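Local coordinates for tyrosine-protein phosphatase YwqE (Bacillus subtilis, PDB 3QY7) that removes phosphate from phosphotyrosine-containing proteins as a manganese-dependent, PHP-like tyrosine phosphatase with a TIM-barrel fold, at residues T36-P41 with L230-Q235; E145-L150 with S179-E184; G165-I170 with Y210-E215. All blocks are in the same frame, centred on the assembly; numbering follows the deposited sequence.

Contact 1: T36-P41 with L230-Q235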
loop_
_atom_site.group_PDB
_atom_site.type_symbol
_atom_site.label_atom_id
_atom_site.label_comp_id
_atom_site.label_asym_id
_atom_site.label_seq_id
_atom_site.Cartn_x
_atom_site.Cartn_y
_atom_site.Cartn_z
ATOM N N THR A 36 -5.970 0.750 12.650
ATOM C CA THR A 36 -6.005 1.941 11.822
ATOM C C THR A 36 -5.789 1.515 10.380
ATOM O O THR A 36 -4.843 0.777 10.109
ATOM C CB THR A 36 -4.908 2.936 12.227
ATOM O OG1 THR A 36 -4.965 3.167 13.651
ATOM C CG2 THR A 36 -5.067 4.261 11.473
ATOM N N ILE A 37 -6.654 1.979 9.477
ATOM C CA ILE A 37 -6.517 1.697 8.051
ATOM C C ILE A 37 -6.428 3.003 7.306
ATOM O O ILE A 37 -7.249 3.891 7.514
ATOM C CB ILE A 37 -7.718 0.878 7.499
ATOM C CG1 ILE A 37 -7.661 -0.546 8.069
ATOM C CG2 ILE A 37 -7.686 0.886 5.947
ATOM C CD1 ILE A 37 -8.818 -1.452 7.680
ATOM N N ILE A 38 -5.430 3.132 6.434
ATOM C CA ILE A 38 -5.475 4.229 5.486
ATOM C C ILE A 38 -6.225 3.708 4.256
ATOM O O ILE A 38 -5.726 2.825 3.544
ATOM C CB ILE A 38 -4.083 4.738 5.085
ATOM C CG1 ILE A 38 -3.275 5.103 6.332
ATOM C CG2 ILE A 38 -4.220 5.933 4.148
ATOM C CD1 ILE A 38 -1.797 5.526 6.019
ATOM N N ALA A 39 -7.432 4.210 4.040
ATOM C CA ALA A 39 -8.197 3.793 2.852
ATOM C C ALA A 39 -7.506 4.345 1.636
ATOM O O ALA A 39 -7.111 5.518 1.615
ATOM C CB ALA A 39 -9.608 4.276 2.915
ATOM N N THR A 40 -7.304 3.485 0.625
ATOM C CA THR A 40 -6.597 3.893 -0.591
ATOM C C THR A 40 -7.399 3.506 -1.833
ATOM O O THR A 40 -6.927 2.676 -2.635
ATOM C CB THR A 40 -5.208 3.270 -0.682
ATOM O OG1 THR A 40 -5.315 1.845 -0.595
ATOM C CG2 THR A 40 -4.332 3.761 0.457
ATOM N N PRO A 41 -8.604 4.090 -1.988
ATOM C CA PRO A 41 -9.377 3.814 -3.207
ATOM C C PRO A 41 -8.578 4.247 -4.434
ATOM O O PRO A 41 -7.783 5.194 -4.354
ATOM C CB PRO A 41 -10.612 4.699 -3.057
ATOM C CG PRO A 41 -10.199 5.807 -2.136
ATOM C CD PRO A 41 -9.229 5.155 -1.175
ATOM N N LEU A 230 5.569 5.129 11.584
ATOM C CA LEU A 230 6.349 6.297 11.188
ATOM C C LEU A 230 5.667 7.066 10.072
ATOM O O LEU A 230 5.589 8.294 10.112
ATOM C CB LEU A 230 7.786 5.917 10.772
ATOM C CG LEU A 230 8.661 5.337 11.881
ATOM C CD1 LEU A 230 9.873 4.684 11.257
ATOM C CD2 LEU A 230 9.068 6.410 12.905
ATOM N N LEU A 231 5.162 6.340 9.076
ATOM C CA LEU A 231 4.410 6.952 7.987
ATOM C C LEU A 231 3.203 7.715 8.529
ATOM O O LEU A 231 2.978 8.848 8.161
ATOM C CB LEU A 231 3.972 5.884 6.973
ATOM C CG LEU A 231 3.066 6.341 5.840
ATOM C CD1 LEU A 231 3.243 5.462 4.596
ATOM C CD2 LEU A 231 1.594 6.406 6.242
ATOM N N LEU A 232 2.427 7.103 9.394
ATOM C CA LEU A 232 1.244 7.747 9.907
ATOM C C LEU A 232 1.533 9.092 10.521
ATOM O O LEU A 232 0.748 10.010 10.322
ATOM C CB LEU A 232 0.510 6.846 10.896
ATOM C CG LEU A 232 -0.924 7.293 11.187
ATOM C CD1 LEU A 232 -1.742 7.026 9.973
ATOM C CD2 LEU A 232 -1.493 6.516 12.274
ATOM N N ARG A 233 2.653 9.170 11.251
ATOM C CA ARG A 233 3.133 10.359 11.973
ATOM C C ARG A 233 3.906 11.332 11.075
ATOM O O ARG A 233 4.381 12.365 11.549
ATOM C CB ARG A 233 4.065 9.956 13.127
ATOM C CG ARG A 233 3.420 9.213 14.292
ATOM C CD ARG A 233 4.474 8.733 15.290
ATOM N NE ARG A 233 3.869 8.159 16.496
ATOM C CZ ARG A 233 3.539 8.860 17.586
ATOM N NH1 ARG A 233 3.764 10.166 17.644
ATOM N NH2 ARG A 233 2.992 8.247 18.624
ATOM N N ASN A 234 4.024 10.992 9.796
ATOM C CA ASN A 234 4.779 11.774 8.811
ATOM C C ASN A 234 6.271 11.867 9.141
ATOM O O ASN A 234 6.945 12.850 8.811
ATOM C CB ASN A 234 4.160 13.162 8.601
ATOM C CG ASN A 234 4.580 13.790 7.284
ATOM O OD1 ASN A 234 4.828 13.100 6.295
ATOM N ND2 ASN A 234 4.702 15.105 7.280
ATOM N N GLN A 235 6.768 10.828 9.798
ATOM C CA GLN A 235 8.188 10.677 10.097
ATOM C C GLN A 235 8.906 9.956 8.966
ATOM O O GLN A 235 8.278 9.400 8.077
ATOM C CB GLN A 235 8.388 9.884 11.397
ATOM C CG GLN A 235 7.914 10.599 12.649
ATOM C CD GLN A 235 8.539 11.953 12.796
ATOM O OE1 GLN A 235 7.891 12.970 12.553
ATOM N NE2 GLN A 235 9.811 11.983 13.180
#
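I38 reaches across from its strand with a single methyl group, overlapping two leucines at the end of helix 219-232. Its CD1 lies 3.5 Å from CD2 of L231, a close methyl-to-methyl approach, and 4.2 Å from CD1 of L232. An extended side chain makes this reach possible: chi2 is 175°, so CD1 lies anti to CA and extends away from the strand. The backbones themselves stay well apart, with the CA atoms of I38 and L232, the nearest such pair, separated by 8.8 Å. T36, two residues earlier and on the same side of the strand, repeats the pattern less tightly, its CG2 standing 4.3 Å from CD2 of L232. No hydrogen bond crosses, so the contact is purely apolar. Just past the leucines the helix ends in a Schellman motif: N234 has positive phi (63°), and its N bonds to L231 O while Q235 N bonds to L230 O at 2.8 Å. Strand 36-38 lies between parallel strands 2-3 and 74-76. L232 also touches I2 and L76 on these neighbours, and L231 meets Y104 of strand 104-108, so the helix end packs against inward-facing side chains near the N-terminal end of the barrel.

Contact 2: E145-L150 with S179-E184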
loop_
_atom_site.group_PDB
_atom_site.type_symbol
_atom_site.label_atom_id
_atom_site.label_comp_id
_atom_site.label_asym_id
_atom_site.label_seq_id
_atom_site.Cartn_x
_atom_site.Cartn_y
_atom_site.Cartn_z
ATOM N N GLU A 145 10.424 -9.971 -13.964
ATOM C CA GLU A 145 11.390 -10.355 -14.997
ATOM C C GLU A 145 12.764 -9.698 -14.824
ATOM O O GLU A 145 13.804 -10.274 -15.179
ATOM C CB GLU A 145 10.800 -10.045 -16.373
ATOM C CG GLU A 145 9.699 -11.028 -16.778
ATOM C CD GLU A 145 8.758 -10.490 -17.851
ATOM O OE1 GLU A 145 8.978 -9.360 -18.350
ATOM O OE2 GLU A 145 7.787 -11.207 -18.195
ATOM N N ASN A 146 12.772 -8.489 -14.279
ATOM C CA ASN A 146 13.995 -7.709 -14.159
ATOM C C ASN A 146 13.959 -6.954 -12.828
ATOM O O ASN A 146 13.646 -5.760 -12.799
ATOM C CB ASN A 146 14.133 -6.762 -15.364
ATOM C CG ASN A 146 15.374 -5.874 -15.303
ATOM O OD1 ASN A 146 16.343 -6.149 -14.582
ATOM N ND2 ASN A 146 15.346 -4.792 -16.082
ATOM N N PRO A 147 14.282 -7.650 -11.720
ATOM C CA PRO A 147 14.132 -7.027 -10.393
ATOM C C PRO A 147 15.057 -5.835 -10.163
ATOM O O PRO A 147 14.783 -5.016 -9.280
ATOM C CB PRO A 147 14.462 -8.159 -9.416
ATOM C CG PRO A 147 14.472 -9.412 -10.215
ATOM C CD PRO A 147 14.810 -9.020 -11.618
ATOM N N SER A 148 16.130 -5.731 -10.951
ATOM C CA SER A 148 17.066 -4.615 -10.849
ATOM C C SER A 148 16.364 -3.261 -10.987
ATOM O O SER A 148 16.840 -2.259 -10.459
ATOM C CB SER A 148 18.205 -4.752 -11.881
ATOM O OG SER A 148 17.818 -4.279 -13.169
ATOM N N LEU A 149 15.230 -3.242 -11.681
ATOM C CA LEU A 149 14.438 -2.021 -11.839
ATOM C C LEU A 149 13.972 -1.496 -10.486
ATOM O O LEU A 149 14.007 -0.284 -10.235
ATOM C CB LEU A 149 13.217 -2.262 -12.720
ATOM C CG LEU A 149 13.498 -2.591 -14.187
ATOM C CD1 LEU A 149 12.220 -3.041 -14.873
ATOM C CD2 LEU A 149 14.110 -1.386 -14.916
ATOM N N LEU A 150 13.513 -2.407 -9.630
ATOM C CA LEU A 150 13.078 -2.001 -8.291
ATOM C C LEU A 150 14.262 -1.580 -7.450
ATOM O O LEU A 150 14.218 -0.546 -6.754
ATOM C CB LEU A 150 12.271 -3.102 -7.589
ATOM C CG LEU A 150 11.832 -2.788 -6.152
ATOM C CD1 LEU A 150 10.838 -1.646 -6.138
ATOM C CD2 LEU A 150 11.217 -4.040 -5.550
ATOM N N SER A 179 8.434 -12.622 -3.418
ATOM C CA SER A 179 8.267 -11.592 -2.401
ATOM C C SER A 179 9.354 -11.675 -1.345
ATOM O O SER A 179 9.882 -10.658 -0.887
ATOM C CB SER A 179 6.891 -11.734 -1.743
ATOM O OG SER A 179 5.842 -11.626 -2.678
ATOM N N LEU A 180 9.687 -12.900 -0.944
ATOM C CA LEU A 180 10.752 -13.132 0.013
ATOM C C LEU A 180 12.115 -12.658 -0.510
ATOM O O LEU A 180 12.926 -12.153 0.257
ATOM C CB LEU A 180 10.801 -14.613 0.401
ATOM C CG LEU A 180 9.680 -15.072 1.339
ATOM C CD1 LEU A 180 9.732 -16.589 1.449
ATOM C CD2 LEU A 180 9.847 -14.433 2.719
ATOM N N ARG A 181 12.337 -12.822 -1.815
ATOM C CA ARG A 181 13.535 -12.297 -2.480
ATOM C C ARG A 181 13.630 -10.783 -2.328
ATOM O O ARG A 181 14.681 -10.271 -1.932
ATOM C CB ARG A 181 13.583 -12.718 -3.958
ATOM C CG ARG A 181 13.923 -14.201 -4.136
ATOM C CD ARG A 181 13.646 -14.691 -5.543
ATOM N NE ARG A 181 14.495 -14.057 -6.549
ATOM C CZ ARG A 181 14.170 -13.949 -7.835
ATOM N NH1 ARG A 181 13.013 -14.425 -8.279
ATOM N NH2 ARG A 181 14.998 -13.360 -8.682
ATOM N N LEU A 182 12.530 -10.086 -2.603
ATOM C CA LEU A 182 12.495 -8.612 -2.487
ATOM C C LEU A 182 12.717 -8.140 -1.048
ATOM O O LEU A 182 13.463 -7.184 -0.800
ATOM C CB LEU A 182 11.179 -8.060 -3.053
ATOM C CG LEU A 182 10.844 -8.342 -4.529
ATOM C CD1 LEU A 182 9.565 -7.652 -5.012
ATOM C CD2 LEU A 182 12.051 -8.002 -5.436
ATOM N N VAL A 183 12.075 -8.817 -0.097
ATOM C CA VAL A 183 12.255 -8.476 1.315
ATOM C C VAL A 183 13.716 -8.653 1.759
ATOM O O VAL A 183 14.283 -7.780 2.404
ATOM C CB VAL A 183 11.310 -9.268 2.268
ATOM C CG1 VAL A 183 11.654 -8.941 3.711
ATOM C CG2 VAL A 183 9.817 -8.927 1.989
ATOM N N GLU A 184 14.315 -9.786 1.399
ATOM C CA GLU A 184 15.718 -10.075 1.702
ATOM C C GLU A 184 16.669 -8.983 1.207
ATOM O O GLU A 184 17.632 -8.634 1.894
ATOM C CB GLU A 184 16.108 -11.396 1.044
ATOM C CG GLU A 184 17.407 -11.942 1.559
ATOM C CD GLU A 184 17.795 -13.241 0.903
ATOM O OE1 GLU A 184 18.508 -13.207 -0.123
ATOM O OE2 GLU A 184 17.403 -14.296 1.434
#
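L182 leaves helix 173-184 with its CB pointing neither at nor away from the opposite segment, and the side chain gains its contact only at the branch. From CB the chain runs to CG, placed anti to the carbonyl carbon (chi1 -60°), and beyond CG both methyls come within range of one methyl of L150. CD1 lies 4.0 Å from L150 CD2, and CD2 is 4.1 Å from that same L150 CD2, so the leucine fork straddles a single carbon. Beside this apolar pair, R181 brings its guanidinium to P147, its NH2 standing 4.3 Å from P147 CG; the guanidinium meets the proline ring obliquely and without a hydrogen bond. The nearest backbone pair, P147 and L182, keeps its CA atoms 8.2 Å apart, and the close approaches found are all between side chains. L150 also packs on I143 of helix 141-145, while P147 touches V245 and R181 makes a weak bond to K246 O in the C-terminal tail. This is helix-to-helix packing in the outer layer of the TIM barrel, joining the start of helix 148-155 to helix 173-184, whose L180 and V183 lean on F216 of helix 205-216.

Contact 3: G165-I170 with Y210-E215; sequences GSLAGI and YVLEKE
Similar first torsions in L167 and L212 bring the two leucines together: each has CG anti to its carbonyl carbon, with chi1 of -71° in L167 and -69° in L212. The two side chains cross at about a right angle, and the touching is unequal. L167 offers one methyl, CD1, whereas L212 receives it with its whole branch, CG, CD1 and CD2 all lying 4.1 Å from L167 CD1. That equality of distances places the methyl against the fork of L212 rather than at either tip. L212 starts with its CB turned neither toward nor away from the opposite segment, and only the outer part of the side chain closes on L167.

V211 adds a second contact, its side chain meeting the backbone of L167 instead of another side chain. Its chi1 of 163° sets the two methyls astride the carbonyl oxygen of L167, which stands 3.7 Å from both V211 CG1 and V211 CG2. These are van der Waals contacts. The backbones come close at this point, the CA atoms of L167 and V211 being 6.8 Å apart, a close helix-to-helix approach.

Immediately afterwards helix 164-168 stops in a Schellman motif. G169 has positive phi, and I170 N bonds back to G165 O at 3.2 Å, alongside weak bonds from G169 N.

Around the pair, L167 also meets A208 and S179, and L212 continues onto L220, P221 and L224 of helix 219-232. This is buried helix-to-helix packing in the outer layer of a TIM-barrel, PHP-like phosphatase: the short helix following strand 159-163 is held against helix 205-216, which comes after strand 190-192.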
loop_
_atom_site.group_PDB
_atom_site.type_symbol
_atom_site.label_atom_id
_atom_site.label_comp_id
_atom_site.label_asym_id
_atom_site.label_seq_id
_atom_site.Cartn_x
_atom_site.Cartn_y
_atom_site.Cartn_z
ATOM N N GLY A 165 -0.956 -10.799 1.433
ATOM C CA GLY A 165 -1.378 -12.037 0.777
ATOM C C GLY A 165 -0.287 -12.701 -0.047
ATOM O O GLY A 165 -0.214 -13.932 -0.103
ATOM N N SER A 166 0.566 -11.905 -0.692
ATOM C CA SER A 166 1.680 -12.442 -1.483
ATOM C C SER A 166 2.620 -13.274 -0.636
ATOM O O SER A 166 2.981 -14.400 -1.010
ATOM C CB SER A 166 2.469 -11.314 -2.157
ATOM O OG SER A 166 1.637 -10.599 -3.046
ATOM N N LEU A 167 3.033 -12.707 0.494
ATOM C CA LEU A 167 3.852 -13.388 1.486
ATOM C C LEU A 167 3.160 -14.614 2.077
ATOM O O LEU A 167 3.832 -15.609 2.367
ATOM C CB LEU A 167 4.252 -12.425 2.610
ATOM C CG LEU A 167 5.288 -11.357 2.212
ATOM C CD1 LEU A 167 5.363 -10.257 3.248
ATOM C CD2 LEU A 167 6.676 -11.970 1.956
ATOM N N ALA A 168 1.835 -14.539 2.230
ATOM C CA ALA A 168 1.041 -15.601 2.870
ATOM C C ALA A 168 0.725 -16.751 1.911
ATOM O O ALA A 168 0.273 -17.816 2.343
ATOM C CB ALA A 168 -0.247 -15.029 3.460
ATOM N N GLY A 169 0.951 -16.532 0.618
ATOM C CA GLY A 169 0.741 -17.564 -0.406
ATOM C C GLY A 169 -0.644 -17.640 -1.034
ATOM O O GLY A 169 -0.882 -18.512 -1.887
ATOM N N ILE A 170 -1.557 -16.739 -0.651
ATOM C CA ILE A 170 -2.952 -16.808 -1.151
ATOM C C ILE A 170 -3.111 -16.421 -2.624
ATOM O O ILE A 170 -4.188 -16.585 -3.217
ATOM C CB ILE A 170 -3.968 -16.028 -0.269
ATOM C CG1 ILE A 170 -3.776 -14.514 -0.416
ATOM C CG2 ILE A 170 -3.909 -16.519 1.196
ATOM C CD1 ILE A 170 -4.828 -13.666 0.280
ATOM N N TYR A 210 4.007 -13.950 10.296
ATOM C CA TYR A 210 4.604 -15.218 10.727
ATOM C C TYR A 210 5.623 -15.723 9.691
ATOM O O TYR A 210 6.701 -16.192 10.048
ATOM C CB TYR A 210 3.527 -16.268 11.007
ATOM C CG TYR A 210 4.065 -17.567 11.571
ATOM C CD1 TYR A 210 4.961 -17.574 12.636
ATOM C CD2 TYR A 210 3.661 -18.792 11.039
ATOM C CE1 TYR A 210 5.445 -18.782 13.165
ATOM C CE2 TYR A 210 4.139 -20.000 11.555
ATOM C CZ TYR A 210 5.039 -19.985 12.608
ATOM O OH TYR A 210 5.516 -21.182 13.114
ATOM N N VAL A 211 5.280 -15.616 8.414
ATOM C CA VAL A 211 6.207 -15.975 7.347
ATOM C C VAL A 211 7.495 -15.155 7.469
ATOM O O VAL A 211 8.601 -15.705 7.418
ATOM C CB VAL A 211 5.549 -15.806 5.955
ATOM C CG1 VAL A 211 6.598 -15.765 4.844
ATOM C CG2 VAL A 211 4.536 -16.920 5.714
ATOM N N LEU A 212 7.353 -13.844 7.673
ATOM C CA LEU A 212 8.509 -12.970 7.868
ATOM C C LEU A 212 9.352 -13.321 9.089
ATOM O O LEU A 212 10.584 -13.292 9.021
ATOM C CB LEU A 212 8.074 -11.500 7.948
ATOM C CG LEU A 212 7.555 -10.917 6.637
ATOM C CD1 LEU A 212 6.968 -9.531 6.904
ATOM C CD2 LEU A 212 8.663 -10.865 5.585
ATOM N N GLU A 213 8.689 -13.647 10.199
ATOM C CA GLU A 213 9.379 -13.996 11.440
ATOM C C GLU A 213 10.154 -15.297 11.251
ATOM O O GLU A 213 11.306 -15.410 11.684
ATOM C CB GLU A 213 8.376 -14.112 12.589
ATOM C CG GLU A 213 8.996 -14.110 13.995
ATOM C CD GLU A 213 9.377 -15.498 14.503
ATOM O OE1 GLU A 213 9.949 -15.586 15.614
ATOM O OE2 GLU A 213 9.112 -16.507 13.808
ATOM N N LYS A 214 9.539 -16.275 10.591
ATOM C CA LYS A 214 10.218 -17.554 10.345
ATOM C C LYS A 214 11.425 -17.404 9.424
ATOM O O LYS A 214 12.455 -18.055 9.639
ATOM C CB LYS A 214 9.254 -18.593 9.768
ATOM C CG LYS A 214 8.281 -19.181 10.785
ATOM C CD LYS A 214 7.502 -20.365 10.208
ATOM C CE LYS A 214 6.567 -19.945 9.086
ATOM N NZ LYS A 214 5.890 -21.107 8.422
ATOM N N GLU A 215 11.302 -16.552 8.404
ATOM C CA GLU A 215 12.346 -16.389 7.375
ATOM C C GLU A 215 13.508 -15.488 7.768
ATOM O O GLU A 215 14.660 -15.737 7.351
ATOM C CB GLU A 215 11.742 -15.883 6.059
ATOM C CG GLU A 215 10.880 -16.904 5.327
ATOM C CD GLU A 215 11.566 -18.256 5.158
ATOM O OE1 GLU A 215 12.707 -18.284 4.647
ATOM O OE2 GLU A 215 10.966 -19.285 5.552
#

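Overall arrangement
From the N terminus, the first segment to appear is 36-41, and contact 1 closes the longest loop by bringing it to 230-235, near the end of the last helix. Contacts 2 and 3 both fall within that span. Contact 2 joins 145-150 to 179-184, and contact 3 starts between those two segments, at 165-170, before closing at 210-215; their loops therefore cross. They also touch in space, L180 against E215 and V183 against L212, with centres 16 Å apart. Contact 1 touches neither, its nearest atoms about 15 Å from contact 2 and 14 Å from contact 3. Together they tie an early barrel strand to the final helix, and later helices to one another.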